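PDB 4IGJ: maleylacetoacetate isomerase from Anaeromyxobacter dehalogenans, which probably catalyses the glutathione-dependent isomerisation of maleylacetoacetate, as a zeta-class member of the glutathione transferase superfamily. Local coordinates for residues M94-E98 with R121-E125; A155-A160 with N196-L202; L163-E167 with L204-L210; G175-H179 with V213-C217. One frame throughout, in Å; residues are numbered along the deposited sequence.

Contact 1. Residues M94-E98 with R121-E125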
# COMPACT_ATOMS: atom_id res chain seq x y z
N MET A 94 -5.09 4.15 -2.42
CA MET A 94 -5.69 2.87 -2.75
C MET A 94 -7.12 2.78 -2.25
O MET A 94 -7.98 2.25 -2.93
CB MET A 94 -4.87 1.70 -2.22
CG MET A 94 -5.27 0.35 -2.83
SD MET A 94 -4.70 0.22 -4.53
CE MET A 94 -5.34 -1.39 -5.01
N ALA A 95 -7.37 3.34 -1.06
CA ALA A 95 -8.73 3.35 -0.52
C ALA A 95 -9.65 4.21 -1.39
O ALA A 95 -10.80 3.84 -1.64
CB ALA A 95 -8.75 3.85 0.92
N ILE A 96 -9.14 5.35 -1.85
CA ILE A 96 -9.91 6.24 -2.72
C ILE A 96 -10.22 5.55 -4.04
O ILE A 96 -11.36 5.56 -4.51
CB ILE A 96 -9.14 7.55 -3.00
CG1 ILE A 96 -8.96 8.36 -1.71
CG2 ILE A 96 -9.87 8.38 -4.08
CD1 ILE A 96 -7.93 9.48 -1.85
N LEU A 97 -9.21 4.92 -4.65
CA LEU A 97 -9.43 4.23 -5.92
C LEU A 97 -10.38 3.04 -5.79
O LEU A 97 -11.21 2.82 -6.69
CB LEU A 97 -8.09 3.79 -6.53
CG LEU A 97 -7.25 4.97 -7.06
CD1 LEU A 97 -5.79 4.57 -7.22
CD2 LEU A 97 -7.82 5.49 -8.38
N GLU A 98 -10.30 2.31 -4.68
CA GLU A 98 -11.23 1.20 -4.46
C GLU A 98 -12.65 1.72 -4.28
O GLU A 98 -13.61 1.07 -4.72
CB GLU A 98 -10.81 0.34 -3.26
CG GLU A 98 -9.47 -0.40 -3.43
CD GLU A 98 -9.57 -1.82 -3.96
OE1 GLU A 98 -10.64 -2.29 -4.40
OE2 GLU A 98 -8.52 -2.49 -3.95
N ARG A 121 -4.11 -5.76 -7.86
CA ARG A 121 -3.85 -5.16 -6.57
C ARG A 121 -2.40 -5.35 -6.15
O ARG A 121 -1.81 -4.45 -5.55
CB ARG A 121 -4.80 -5.71 -5.51
CG ARG A 121 -6.23 -5.22 -5.65
CD ARG A 121 -7.06 -5.72 -4.48
NE ARG A 121 -8.42 -5.16 -4.48
CZ ARG A 121 -9.53 -5.87 -4.64
NH1 ARG A 121 -9.50 -7.19 -4.83
NH2 ARG A 121 -10.70 -5.24 -4.61
N ALA A 122 -1.82 -6.50 -6.46
CA ALA A 122 -0.41 -6.73 -6.12
C ALA A 122 0.51 -5.77 -6.86
O ALA A 122 1.44 -5.24 -6.27
CB ALA A 122 -0.01 -8.18 -6.37
N LEU A 123 0.25 -5.57 -8.15
CA LEU A 123 1.05 -4.63 -8.94
C LEU A 123 0.94 -3.23 -8.35
O LEU A 123 1.94 -2.52 -8.20
CB LEU A 123 0.59 -4.63 -10.40
CG LEU A 123 0.85 -5.95 -11.12
CD1 LEU A 123 0.21 -5.94 -12.50
CD2 LEU A 123 2.33 -6.19 -11.24
N ALA A 124 -0.28 -2.85 -7.97
CA ALA A 124 -0.50 -1.54 -7.35
C ALA A 124 0.27 -1.41 -6.05
O ALA A 124 0.93 -0.40 -5.80
CB ALA A 124 -1.98 -1.30 -7.13
N GLU A 125 0.19 -2.45 -5.22
CA GLU A 125 0.83 -2.41 -3.91
C GLU A 125 2.36 -2.45 -3.98
O GLU A 125 3.02 -1.87 -3.12
CB GLU A 125 0.29 -3.51 -2.99
CG GLU A 125 -1.19 -3.34 -2.59
CD GLU A 125 -1.45 -2.17 -1.63
OE1 GLU A 125 -0.51 -1.43 -1.26
OE2 GLU A 125 -2.63 -2.00 -1.22
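Glu98 and Arg121 meet side-on, each group presenting its edge to the other. Their side chains cross at about a right angle, yet the carboxylate and guanidinium planes end only 15° apart. This is a two-pronged salt bridge. Arg121 NE gives its hydrogen to Glu98 OE2 at 2.7 Å, on the syn lone pair of that oxygen. Arg121 NH2 reaches Glu98 OE1 at 3.0 Å, also on the syn side. Both bonds are nearly straight, at 172°. They fix the rotation of the two flat groups about each other. Arg121 gets there with an extended chain from CG to NE; Glu98 bends at chi2 (-93°) to turn its carboxylate edge-on.

Met94 lies beside this pair. Its tip, CE, lies 4.0 Å from Ala124 CB and the same distance from Arg121 CG. Its CG comes within 3.9 Å of Glu125 OE2. The contact joins helix 93-103 of the thioredoxin-like N-terminal domain to helix 114-128 of the all-helical C-terminal domain, as in other glutathione transferases. The two segments run roughly antiparallel, with their axes 12.6 Å apart, so long side chains bridge the gap. A leucine at Arg121 would probably leave the buried carboxylate of Glu98 without its main partner and free to turn. The second subunit lies close by. Arg121 NH2 also forms a salt bridge to Glu102 of that subunit, and Met94 packs on its Glu125. Tyr189 of helix 185-199 touches Met94 and Ala124 within the same chain.

Contact 2. Residues A155-A160 with N196-L202. With SO4 (sulfate ion), chain C.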
# COMPACT_ATOMS: atom_id res chain seq x y z
N ALA A 155 16.90 6.99 -3.35
CA ALA A 155 15.70 6.94 -4.17
C ALA A 155 15.94 6.08 -5.41
O ALA A 155 15.11 5.26 -5.77
CB ALA A 155 15.26 8.35 -4.56
N ARG A 156 17.08 6.27 -6.08
CA ARG A 156 17.38 5.46 -7.25
C ARG A 156 17.49 3.98 -6.90
O ARG A 156 17.03 3.13 -7.65
CB ARG A 156 18.66 5.94 -7.94
CG ARG A 156 18.48 7.17 -8.80
CD ARG A 156 19.77 7.51 -9.57
NE ARG A 156 20.87 7.92 -8.70
CZ ARG A 156 21.07 9.16 -8.29
NH1 ARG A 156 20.26 10.14 -8.67
NH2 ARG A 156 22.10 9.43 -7.49
N PHE A 157 18.06 3.67 -5.74
CA PHE A 157 18.20 2.28 -5.33
C PHE A 157 16.84 1.62 -5.13
O PHE A 157 16.59 0.53 -5.64
CB PHE A 157 19.03 2.16 -4.05
CG PHE A 157 19.11 0.76 -3.52
CD1 PHE A 157 20.03 -0.14 -4.03
CD2 PHE A 157 18.24 0.33 -2.53
CE1 PHE A 157 20.09 -1.44 -3.54
CE2 PHE A 157 18.30 -0.97 -2.03
CZ PHE A 157 19.22 -1.85 -2.55
N PHE A 158 15.98 2.27 -4.36
CA PHE A 158 14.70 1.67 -4.01
C PHE A 158 13.70 1.70 -5.16
O PHE A 158 12.91 0.76 -5.32
CB PHE A 158 14.13 2.30 -2.74
CG PHE A 158 14.76 1.77 -1.48
CD1 PHE A 158 14.45 0.50 -1.03
CD2 PHE A 158 15.67 2.53 -0.77
CE1 PHE A 158 15.04 -0.00 0.11
CE2 PHE A 158 16.27 2.04 0.38
CZ PHE A 158 15.95 0.77 0.82
N ILE A 159 13.73 2.74 -5.97
CA ILE A 159 12.89 2.76 -7.16
C ILE A 159 13.29 1.67 -8.15
O ILE A 159 12.43 0.96 -8.68
CB ILE A 159 12.90 4.15 -7.82
CG1 ILE A 159 12.24 5.18 -6.88
CG2 ILE A 159 12.20 4.11 -9.18
CD1 ILE A 159 12.35 6.62 -7.36
N ALA A 160 14.60 1.51 -8.40
CA ALA A 160 15.09 0.48 -9.30
C ALA A 160 14.67 -0.90 -8.80
O ALA A 160 14.21 -1.74 -9.58
CB ALA A 160 16.62 0.55 -9.43
N ASN A 196 8.62 9.54 -11.55
CA ASN A 196 9.55 9.81 -10.44
C ASN A 196 10.92 9.19 -10.69
O ASN A 196 11.94 9.79 -10.35
CB ASN A 196 8.94 9.34 -9.11
CG ASN A 196 7.91 10.32 -8.57
OD1 ASN A 196 7.55 11.29 -9.22
ND2 ASN A 196 7.42 10.04 -7.36
N ALA A 197 10.95 8.00 -11.30
CA ALA A 197 12.20 7.36 -11.68
C ALA A 197 13.01 8.28 -12.57
O ALA A 197 14.21 8.47 -12.35
CB ALA A 197 11.93 6.05 -12.40
N ARG A 198 12.36 8.88 -13.56
CA ARG A 198 13.04 9.80 -14.48
C ARG A 198 13.54 11.03 -13.73
O ARG A 198 14.68 11.45 -13.92
CB ARG A 198 12.12 10.20 -15.64
CG ARG A 198 11.81 9.04 -16.58
CD ARG A 198 10.95 9.47 -17.75
NE ARG A 198 10.38 8.30 -18.42
CZ ARG A 198 9.13 7.88 -18.26
NH1 ARG A 198 8.31 8.55 -17.47
NH2 ARG A 198 8.70 6.81 -18.91
N ARG A 199 12.71 11.58 -12.86
CA ARG A 199 13.06 12.74 -12.04
C ARG A 199 14.39 12.51 -11.33
O ARG A 199 15.24 13.41 -11.27
CB ARG A 199 11.95 12.97 -11.01
CG ARG A 199 12.05 14.24 -10.20
CD ARG A 199 10.65 14.64 -9.74
NE ARG A 199 10.64 15.86 -8.94
CZ ARG A 199 10.81 15.89 -7.63
NH1 ARG A 199 11.02 14.76 -6.95
NH2 ARG A 199 10.79 17.04 -6.98
N PHE A 200 14.58 11.29 -10.83
CA PHE A 200 15.76 10.95 -10.04
C PHE A 200 16.92 10.45 -10.91
O PHE A 200 17.94 10.02 -10.40
CB PHE A 200 15.41 9.89 -8.99
CG PHE A 200 14.60 10.44 -7.84
CD1 PHE A 200 15.14 11.41 -7.02
CD2 PHE A 200 13.32 9.98 -7.59
CE1 PHE A 200 14.41 11.93 -5.96
CE2 PHE A 200 12.58 10.49 -6.53
CZ PHE A 200 13.12 11.46 -5.71
N GLY A 201 16.74 10.52 -12.22
CA GLY A 201 17.80 10.15 -13.15
C GLY A 201 18.07 8.67 -13.22
O GLY A 201 19.17 8.24 -13.57
N LEU A 202 17.06 7.86 -12.89
CA LEU A 202 17.23 6.42 -12.99
C LEU A 202 17.10 5.96 -14.43
O LEU A 202 16.16 6.33 -15.13
CB LEU A 202 16.20 5.69 -12.12
CG LEU A 202 16.34 4.17 -12.06
CD1 LEU A 202 17.63 3.80 -11.33
CD2 LEU A 202 15.12 3.54 -11.38
S SO4 C . 6.16 11.82 -4.47
O1 SO4 C . 7.49 12.09 -5.00
O2 SO4 C . 5.93 10.38 -4.50
O3 SO4 C . 5.19 12.51 -5.30
O4 SO4 C . 6.07 12.32 -3.11
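The Phe200 ring takes Ala155 CB squarely over one face. The methyl sits 3.7 Å from the ring centroid, on the ring normal, in a CH-pi contact. Ile159 CD1 comes in obliquely and meets Phe200 CD2 at 3.5 Å. The Arg156 guanidinium is turned 67° from this ring and does not stack on it. Its edge meets the backbone instead: Arg156 NH1 donates to Phe200 O at 2.9 Å. That oxygen lies in the guanidinium plane, and the N-H...O angle is 166°. A bend at chi3 (-66°) brings NH1 round to the carbonyl.

Helices 150-171 and 185-199 both belong to the helical C-terminal domain. Phe200 follows the last turn of helix 185-199, which closes in a Schellman motif. Gly201, with positive phi, is its C-prime residue. Leu202 N bonds to Ala197 O, and Gly201 N to Arg198 O. Arg156 thus holds a carbonyl at the helix end. An alanine here lacks the guanidinium and most of the chain, and would probably leave Phe200 O without this donor and Phe200 CB less well packed.

Leu202 folds back on helix 150-171. Its CD2 lies 3.7 Å from Ile159 CG2 and 3.9 Å from Ala160 CB. Ile159 CG2 also touches Ala197 CB, at 3.8 Å. Asn196 ND2 is hydrogen-bonded to Gln135 and only weakly to a sulfate, probably from the crystallisation liquor, which Ser34, Gln132 and Gln135 also bond.

Contact 3. Residues L163-E167 with L204-L210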
# COMPACT_ATOMS: atom_id res chain seq x y z
N LEU A 163 10.97 -1.27 -9.54
CA LEU A 163 10.66 -1.41 -10.96
C LEU A 163 11.09 -2.76 -11.53
O LEU A 163 10.45 -3.29 -12.43
CB LEU A 163 11.30 -0.27 -11.76
CG LEU A 163 10.76 1.14 -11.48
CD1 LEU A 163 11.41 2.13 -12.44
CD2 LEU A 163 9.23 1.17 -11.60
N ALA A 164 12.19 -3.30 -11.00
CA ALA A 164 12.68 -4.61 -11.42
C ALA A 164 11.64 -5.68 -11.11
O ALA A 164 11.34 -6.53 -11.95
CB ALA A 164 14.01 -4.93 -10.74
N ALA A 165 11.08 -5.62 -9.90
CA ALA A 165 10.02 -6.53 -9.50
C ALA A 165 8.78 -6.37 -10.37
O ALA A 165 8.17 -7.35 -10.78
CB ALA A 165 9.67 -6.32 -8.03
N LEU A 166 8.41 -5.12 -10.63
CA LEU A 166 7.26 -4.83 -11.47
C LEU A 166 7.45 -5.35 -12.88
O LEU A 166 6.55 -5.96 -13.45
CB LEU A 166 7.01 -3.33 -11.54
CG LEU A 166 6.09 -2.73 -10.49
CD1 LEU A 166 5.84 -1.27 -10.82
CD2 LEU A 166 4.77 -3.50 -10.43
N GLU A 167 8.61 -5.09 -13.46
CA GLU A 167 8.92 -5.52 -14.82
C GLU A 167 8.67 -7.01 -15.00
O GLU A 167 8.11 -7.44 -16.00
CB GLU A 167 10.37 -5.16 -15.17
CG GLU A 167 10.91 -5.83 -16.43
CD GLU A 167 10.35 -5.24 -17.72
OE1 GLU A 167 9.85 -4.09 -17.69
OE2 GLU A 167 10.41 -5.93 -18.76
N LEU A 204 16.02 3.75 -17.34
CA LEU A 204 14.84 2.89 -17.50
C LEU A 204 15.02 1.79 -18.55
O LEU A 204 14.10 1.02 -18.81
CB LEU A 204 13.62 3.73 -17.86
CG LEU A 204 13.05 4.66 -16.79
CD1 LEU A 204 11.73 5.24 -17.27
CD2 LEU A 204 12.88 3.93 -15.46
N GLU A 205 16.20 1.73 -19.15
CA GLU A 205 16.50 0.68 -20.13
C GLU A 205 16.24 -0.76 -19.63
O GLU A 205 15.75 -1.59 -20.40
CB GLU A 205 17.93 0.85 -20.68
CG GLU A 205 18.28 -0.12 -21.80
CD GLU A 205 18.79 -1.44 -21.28
OE1 GLU A 205 19.38 -1.46 -20.17
OE2 GLU A 205 18.60 -2.47 -21.96
N PRO A 206 16.56 -1.07 -18.35
CA PRO A 206 16.30 -2.44 -17.88
C PRO A 206 14.83 -2.83 -17.74
O PRO A 206 14.55 -3.98 -17.39
CB PRO A 206 16.96 -2.46 -16.49
CG PRO A 206 17.98 -1.39 -16.52
CD PRO A 206 17.40 -0.32 -17.39
N TYR A 207 13.91 -1.90 -17.99
CA TYR A 207 12.48 -2.19 -17.82
C TYR A 207 11.69 -2.01 -19.12
O TYR A 207 10.81 -1.16 -19.20
CB TYR A 207 11.90 -1.30 -16.71
CG TYR A 207 12.87 -1.07 -15.57
CD1 TYR A 207 13.19 -2.10 -14.70
CD2 TYR A 207 13.47 0.17 -15.39
CE1 TYR A 207 14.10 -1.91 -13.67
CE2 TYR A 207 14.37 0.37 -14.36
CZ TYR A 207 14.68 -0.67 -13.50
OH TYR A 207 15.58 -0.48 -12.47
N PRO A 208 11.99 -2.83 -20.14
CA PRO A 208 11.38 -2.59 -21.45
C PRO A 208 9.87 -2.80 -21.48
O PRO A 208 9.19 -2.09 -22.22
CB PRO A 208 12.08 -3.61 -22.36
CG PRO A 208 12.52 -4.69 -21.45
CD PRO A 208 12.87 -4.01 -20.15
N THR A 209 9.34 -3.74 -20.70
CA THR A 209 7.90 -3.94 -20.65
C THR A 209 7.22 -2.72 -20.02
O THR A 209 6.20 -2.24 -20.53
CB THR A 209 7.51 -5.21 -19.88
OG1 THR A 209 8.28 -6.32 -20.37
CG2 THR A 209 6.02 -5.51 -20.06
N LEU A 210 7.79 -2.21 -18.94
CA LEU A 210 7.22 -1.04 -18.27
C LEU A 210 7.25 0.19 -19.18
O LEU A 210 6.32 0.99 -19.16
CB LEU A 210 7.96 -0.75 -16.96
CG LEU A 210 7.97 -1.85 -15.90
CD1 LEU A 210 8.54 -1.35 -14.59
CD2 LEU A 210 6.57 -2.44 -15.70
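Glu167 makes the polar part of this contact with Thr209 and Leu210. Its OE1 accepts from Leu210 N at 3.1 Å, on the syn side. Its OE2 takes two donors: Thr209 N at 3.1 Å through the syn lone pair, and Thr209 OG1 at 2.7 Å from above the carboxylate plane. Three bonds therefore hold the carboxylate. A bend at chi2 (73°) turns it over the start of helix 208-218, where backbone N-H groups lack partners within the helix. The negative charge there would probably be favoured by the helix dipole.

Tyr207 is the N-cap residue of that helix and closes a type I turn from Leu204. The arrangement ties the helix start to the side of helix 150-171, inside the helical C-terminal domain of the transferase fold.

The aromatic part is a CH-pi contact. Leu163 CB sits over one face of the Tyr207 ring, 3.8 Å from its centroid. Pro206 CB covers the opposite face.

The aliphatic part lies around Leu163. Its CD1 meets Leu204 CD2 at 3.8 Å, and its CD2 meets Leu210 CD1 at 4.0 Å. The same Leu210 CD1 touches Leu166 CB at 3.9 Å. Leu194 and Leu190 of helix 185-199 continue this apolar layer beyond Leu163 and Leu166.

Contact 4. Residues G175-H179 with V213-C217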
# COMPACT_ATOMS: atom_id res chain seq x y z
N GLY A 175 -0.77 -7.32 -21.47
CA GLY A 175 -0.96 -7.22 -22.90
C GLY A 175 -0.31 -5.92 -23.28
O GLY A 175 0.90 -5.74 -23.10
N ARG A 176 -1.11 -4.99 -23.79
CA ARG A 176 -0.63 -3.64 -24.09
C ARG A 176 -0.42 -2.86 -22.79
O ARG A 176 0.38 -1.92 -22.75
CB ARG A 176 -1.62 -2.93 -25.01
CG ARG A 176 -1.29 -1.47 -25.35
CD ARG A 176 -2.01 -1.05 -26.62
NE ARG A 176 -1.93 0.39 -26.89
CZ ARG A 176 -0.89 0.99 -27.45
NH1 ARG A 176 0.19 0.29 -27.79
NH2 ARG A 176 -0.92 2.30 -27.67
N PHE A 177 -1.12 -3.26 -21.72
CA PHE A 177 -1.05 -2.53 -20.45
C PHE A 177 -0.56 -3.44 -19.33
O PHE A 177 -0.16 -4.57 -19.59
CB PHE A 177 -2.41 -1.91 -20.12
CG PHE A 177 -2.85 -0.87 -21.10
CD1 PHE A 177 -2.50 0.45 -20.92
CD2 PHE A 177 -3.60 -1.22 -22.21
CE1 PHE A 177 -2.89 1.42 -21.84
CE2 PHE A 177 -4.00 -0.25 -23.13
CZ PHE A 177 -3.64 1.07 -22.94
N SER A 178 -0.54 -2.95 -18.09
CA SER A 178 -0.01 -3.75 -16.99
C SER A 178 -0.75 -5.08 -16.82
O SER A 178 -0.13 -6.10 -16.51
CB SER A 178 -0.05 -2.98 -15.67
OG SER A 178 0.79 -1.83 -15.71
N HIS A 179 -2.07 -5.05 -17.01
CA HIS A 179 -2.89 -6.25 -16.93
C HIS A 179 -3.82 -6.29 -18.11
O HIS A 179 -4.78 -5.52 -18.19
CB HIS A 179 -3.70 -6.28 -15.63
CG HIS A 179 -4.50 -7.53 -15.44
ND1 HIS A 179 -3.95 -8.70 -14.96
CD2 HIS A 179 -5.80 -7.80 -15.69
CE1 HIS A 179 -4.88 -9.63 -14.91
NE2 HIS A 179 -6.02 -9.11 -15.34
N VAL A 213 4.42 -0.13 -21.72
CA VAL A 213 3.14 0.15 -21.08
C VAL A 213 2.98 1.65 -20.85
O VAL A 213 1.91 2.22 -21.12
CB VAL A 213 2.99 -0.61 -19.75
CG1 VAL A 213 1.76 -0.13 -19.00
CG2 VAL A 213 2.89 -2.11 -20.01
N ASP A 214 4.03 2.30 -20.36
CA ASP A 214 4.05 3.74 -20.18
C ASP A 214 3.71 4.46 -21.49
O ASP A 214 2.94 5.42 -21.51
CB ASP A 214 5.42 4.18 -19.68
CG ASP A 214 5.43 5.59 -19.10
OD1 ASP A 214 4.50 5.96 -18.36
OD2 ASP A 214 6.40 6.32 -19.37
N GLU A 215 4.29 3.99 -22.60
CA GLU A 215 4.03 4.59 -23.90
C GLU A 215 2.58 4.43 -24.33
O GLU A 215 1.96 5.36 -24.84
CB GLU A 215 4.97 4.00 -24.95
N ALA A 216 2.02 3.24 -24.10
CA ALA A 216 0.63 2.96 -24.41
C ALA A 216 -0.31 3.85 -23.61
O ALA A 216 -1.32 4.33 -24.12
CB ALA A 216 0.31 1.50 -24.16
N CYS A 217 0.02 4.06 -22.33
CA CYS A 217 -0.82 4.90 -21.49
C CYS A 217 -0.74 6.36 -21.91
O CYS A 217 -1.74 7.07 -21.92
CB CYS A 217 -0.39 4.77 -20.02
SG CYS A 217 -0.80 3.20 -19.24
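Phe177 and Val213 bring the two backbones together, with their CA atoms 5.0 Å apart. Segment 175-179 has no regular structure, and Phe177 itself is extended. Segment 213-217 is helical, with Cys217 N bonded to Val213 O. The loop passes close to the helix surface, and Val213 CG2 packs 3.7 Å from Arg176 O.

Arg176 lays its guanidinium over Ala216. The methyl CB sits beneath the centre of one face, 3.5 Å from Arg176 CZ. With CG anti to the backbone N (chi1 177°) and an extended chain, Arg176 runs over the helix instead of pointing into it.

The Phe177 ring meets Cys217 by its edge. Cys217 SG lies close to the ring plane, 3.6 Å from Phe177 CD1 and 4.8 Å from the ring centroid. Ala216 CB approaches the same ring obliquely, at 4.0 Å from Phe177 CE1. Pro183 and Leu220 add to the packing round it. Ser178 OG rests 3.8 Å from Val213 CG1, while its hydrogen bond goes to Asp187 at the start of helix 185-199.

The Cys217-Phe177 pair is a Cys sulfur-aromatic contact. With the Arg176 and Val213 packing it sets the loop between helices 150-171 and 185-199 against helix 208-218, in the helical C-terminal domain of the glutathione transferase fold.

How the contacts relate
Contact 1 joins the two domains; contacts 2, 3 and 4 lie within the C-terminal domain. Contacts 1 and 2 both touch the second subunit. Contacts 2 and 3 share helix 150-171, with centres 12 Å apart, and touch where Ala197 CB meets Leu204 CD2 at 3.8 Å. Contacts 3 and 4 share helix 208-218. Leu123 links contact 1 to contact 3, its CD2 lying 3.7 Å from Leu166 CD2. Glutathione-binding residues lie near contacts 1 and 2, although no glutathione is bound to this chain in the model: the side chains of Asn128 and Glu125 are about 3 Å apart, those of Gln132 and Asn196 about 5 Å.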